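Long-range contact in putative prolyl-tRNA synthetase (Leishmania major, PDB 5XIL), which probably joins L-proline to tRNA(Pro) at the expense of ATP, this chain carrying the class II catalytic core, the anticodon-binding domain and the C-terminal zinc-binding domain: residues A[241-246]-A[255-260]. Residues are numbered along the deposited sequence; the frame is centred on the assembly and turned at random. Where two conformers were deposited one is given.
Sequences FDIRFQ and LIPWQN
I243 and P257 meet at the apolar centre, their side chains crossing at about a right angle with I243 CG2 3.6 Å from P257 CG. The beta-branched isoleucine serves two neighbours at once. With CG1 anti to the carbonyl carbon (chi1 -55°), its longer arm carries I243 CD1 to within 3.5 Å of Q259 OE1, while I243 also touches Y119 and A120 of helix 111-122. P257 has no N-H to satisfy, so its nitrogen can lie against the apolar edge of the F245 ring. One face of that ring takes L255: L255 CB lies 4.0 Å from the centroid of the F245 ring, off centre toward the rim, a CH-pi contact that a flat aromatic group can make with an aliphatic chain. F245 CG sits between the backbone N and the carbonyl carbon (chi1 63°), a setting that brings the ring back over L255, and H126 and L129 touch it too. These residues belong to a beta hairpin, strands 245-247 and 253-265, within the class II synthetase core domain; the longer strand runs on between strands 156-165 and 223-234. Across these two segments F245 and L255 form an antiparallel hydrogen-bonded pair. L255 N gives a nearly straight bond of 2.7 Å to F245 O (173° at the hydrogen), and F245 N returns one of 2.9 Å to L255 O. L255 O also receives a CA-H...O contact from R244 CA at 3.2 Å. R244 sends its long charged chain away from L255, which suits an exposed position, while Q246 OE1 is hydrogen-bonded to T254 OG1.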
loop_
_atom_site.group_PDB
_atom_site.type_symbol
_atom_site.label_atom_id
_atom_site.label_comp_id
_atom_site.label_asym_id
_atom_site.label_seq_id
_atom_site.Cartn_x
_atom_site.Cartn_y
_atom_site.Cartn_z
ATOM N N PHE A 241 -11.276 25.525 14.058
ATOM C CA PHE A 241 -10.366 25.757 12.939
ATOM C C PHE A 241 -11.001 26.641 11.882
ATOM O O PHE A 241 -10.453 26.840 10.828
ATOM C CB PHE A 241 -9.925 24.421 12.316
ATOM C CG PHE A 241 -8.933 23.712 13.153
ATOM C CD1 PHE A 241 -7.592 24.036 13.050
ATOM C CD2 PHE A 241 -9.333 22.777 14.100
ATOM C CE1 PHE A 241 -6.633 23.400 13.861
ATOM C CE2 PHE A 241 -8.379 22.146 14.913
ATOM C CZ PHE A 241 -7.030 22.448 14.784
ATOM N N ASP A 242 -12.151 27.215 12.221
ATOM C CA ASP A 242 -12.793 28.155 11.320
ATOM C C ASP A 242 -13.040 27.537 9.924
ATOM O O ASP A 242 -12.703 28.168 8.907
ATOM C CB ASP A 242 -11.936 29.433 11.253
ATOM C CG ASP A 242 -11.920 30.184 12.598
ATOM O OD1 ASP A 242 -13.014 30.403 13.164
ATOM O OD2 ASP A 242 -10.834 30.541 13.080
ATOM N N ILE A 243 -13.573 26.321 9.923
ATOM C CA ILE A 243 -14.041 25.617 8.738
ATOM C C ILE A 243 -15.515 25.993 8.622
ATOM O O ILE A 243 -16.302 25.800 9.553
ATOM C CB ILE A 243 -13.871 24.113 8.865
ATOM C CG1 ILE A 243 -12.408 23.778 9.191
ATOM C CG2 ILE A 243 -14.246 23.409 7.526
ATOM C CD1 ILE A 243 -12.162 22.322 9.663
ATOM N N ARG A 244 -15.862 26.615 7.495
ATOM C CA ARG A 244 -17.172 27.201 7.312
ATOM C C ARG A 244 -17.485 27.299 5.839
ATOM O O ARG A 244 -16.589 27.366 5.046
ATOM C CB ARG A 244 -17.171 28.615 7.908
ATOM C CG ARG A 244 -15.884 29.379 7.502
ATOM C CD ARG A 244 -15.833 30.817 7.979
ATOM N NE ARG A 244 -16.906 31.562 7.315
ATOM C CZ ARG A 244 -17.136 32.865 7.434
ATOM N NH1 ARG A 244 -16.363 33.626 8.196
ATOM N NH2 ARG A 244 -18.143 33.400 6.767
ATOM N N PHE A 245 -18.767 27.325 5.506
ATOM C CA PHE A 245 -19.189 27.658 4.176
ATOM C C PHE A 245 -20.575 28.326 4.238
ATOM O O PHE A 245 -21.363 28.099 5.155
ATOM C CB PHE A 245 -19.222 26.382 3.304
ATOM C CG PHE A 245 -20.209 25.354 3.782
ATOM C CD1 PHE A 245 -19.918 24.539 4.887
ATOM C CD2 PHE A 245 -21.445 25.195 3.149
ATOM C CE1 PHE A 245 -20.853 23.628 5.341
ATOM C CE2 PHE A 245 -22.370 24.274 3.603
ATOM C CZ PHE A 245 -22.077 23.508 4.726
ATOM N N GLN A 246 -20.877 29.130 3.227
ATOM C CA GLN A 246 -22.217 29.748 3.154
ATOM C C GLN A 246 -23.254 28.721 2.794
ATOM O O GLN A 246 -23.023 27.835 1.933
ATOM C CB GLN A 246 -22.246 30.885 2.102
ATOM C CG GLN A 246 -21.360 32.086 2.450
ATOM C CD GLN A 246 -21.621 32.588 3.848
ATOM O OE1 GLN A 246 -20.946 32.181 4.785
ATOM N NE2 GLN A 246 -22.651 33.430 4.011
ATOM N N LEU A 255 -22.442 27.987 7.641
ATOM C CA LEU A 255 -22.641 26.651 8.224
ATOM C C LEU A 255 -21.261 26.072 8.526
ATOM O O LEU A 255 -20.251 26.480 7.911
ATOM C CB LEU A 255 -23.360 25.712 7.274
ATOM C CG LEU A 255 -24.800 26.138 6.925
ATOM C CD1 LEU A 255 -25.446 25.133 5.986
ATOM C CD2 LEU A 255 -25.639 26.333 8.174
ATOM N N ILE A 256 -21.257 25.108 9.452
ATOM C CA ILE A 256 -20.035 24.379 9.772
ATOM C C ILE A 256 -20.172 22.925 9.356
ATOM O O ILE A 256 -21.190 22.281 9.602
ATOM C CB ILE A 256 -19.743 24.464 11.260
ATOM C CG1 ILE A 256 -19.659 25.957 11.646
ATOM C CG2 ILE A 256 -18.413 23.790 11.598
ATOM C CD1 ILE A 256 -19.270 26.247 13.104
ATOM N N PRO A 257 -19.151 22.397 8.656
ATOM C CA PRO A 257 -19.287 21.007 8.233
ATOM C C PRO A 257 -19.288 20.061 9.424
ATOM O O PRO A 257 -18.722 20.407 10.462
ATOM C CB PRO A 257 -18.015 20.731 7.464
ATOM C CG PRO A 257 -17.492 22.036 7.071
ATOM C CD PRO A 257 -17.965 23.024 8.110
ATOM N N TRP A 258 -19.845 18.864 9.190
ATOM C CA TRP A 258 -19.838 17.757 10.099
ATOM C C TRP A 258 -18.657 16.842 9.772
ATOM O O TRP A 258 -18.525 16.344 8.645
ATOM C CB TRP A 258 -21.155 17.054 9.972
ATOM C CG TRP A 258 -22.317 17.970 10.322
ATOM C CD1 TRP A 258 -22.922 18.909 9.483
ATOM C CD2 TRP A 258 -22.932 18.136 11.610
ATOM N NE1 TRP A 258 -23.879 19.616 10.207
ATOM C CE2 TRP A 258 -23.918 19.153 11.489
ATOM C CE3 TRP A 258 -22.807 17.471 12.829
ATOM C CZ2 TRP A 258 -24.742 19.528 12.556
ATOM C CZ3 TRP A 258 -23.586 17.859 13.878
ATOM C CH2 TRP A 258 -24.520 18.909 13.748
ATOM N N GLN A 259 -17.794 16.625 10.753
ATOM C CA GLN A 259 -16.577 15.890 10.555
ATOM C C GLN A 259 -16.560 14.544 11.309
ATOM O O GLN A 259 -17.245 14.323 12.312
ATOM C CB GLN A 259 -15.384 16.757 11.006
ATOM C CG GLN A 259 -15.084 17.865 10.033
ATOM C CD GLN A 259 -13.987 18.758 10.500
ATOM O OE1 GLN A 259 -14.224 19.843 11.062
ATOM N NE2 GLN A 259 -12.776 18.292 10.341
ATOM N N ASN A 260 -15.785 13.638 10.757
ATOM C CA ASN A 260 -15.479 12.385 11.413
ATOM C C ASN A 260 -14.017 12.047 11.213
ATOM O O ASN A 260 -13.304 12.659 10.403
ATOM C CB ASN A 260 -16.397 11.265 10.922
ATOM C CG ASN A 260 -16.194 10.897 9.425
ATOM O OD1 ASN A 260 -15.085 10.801 8.922
ATOM N ND2 ASN A 260 -17.294 10.678 8.737
#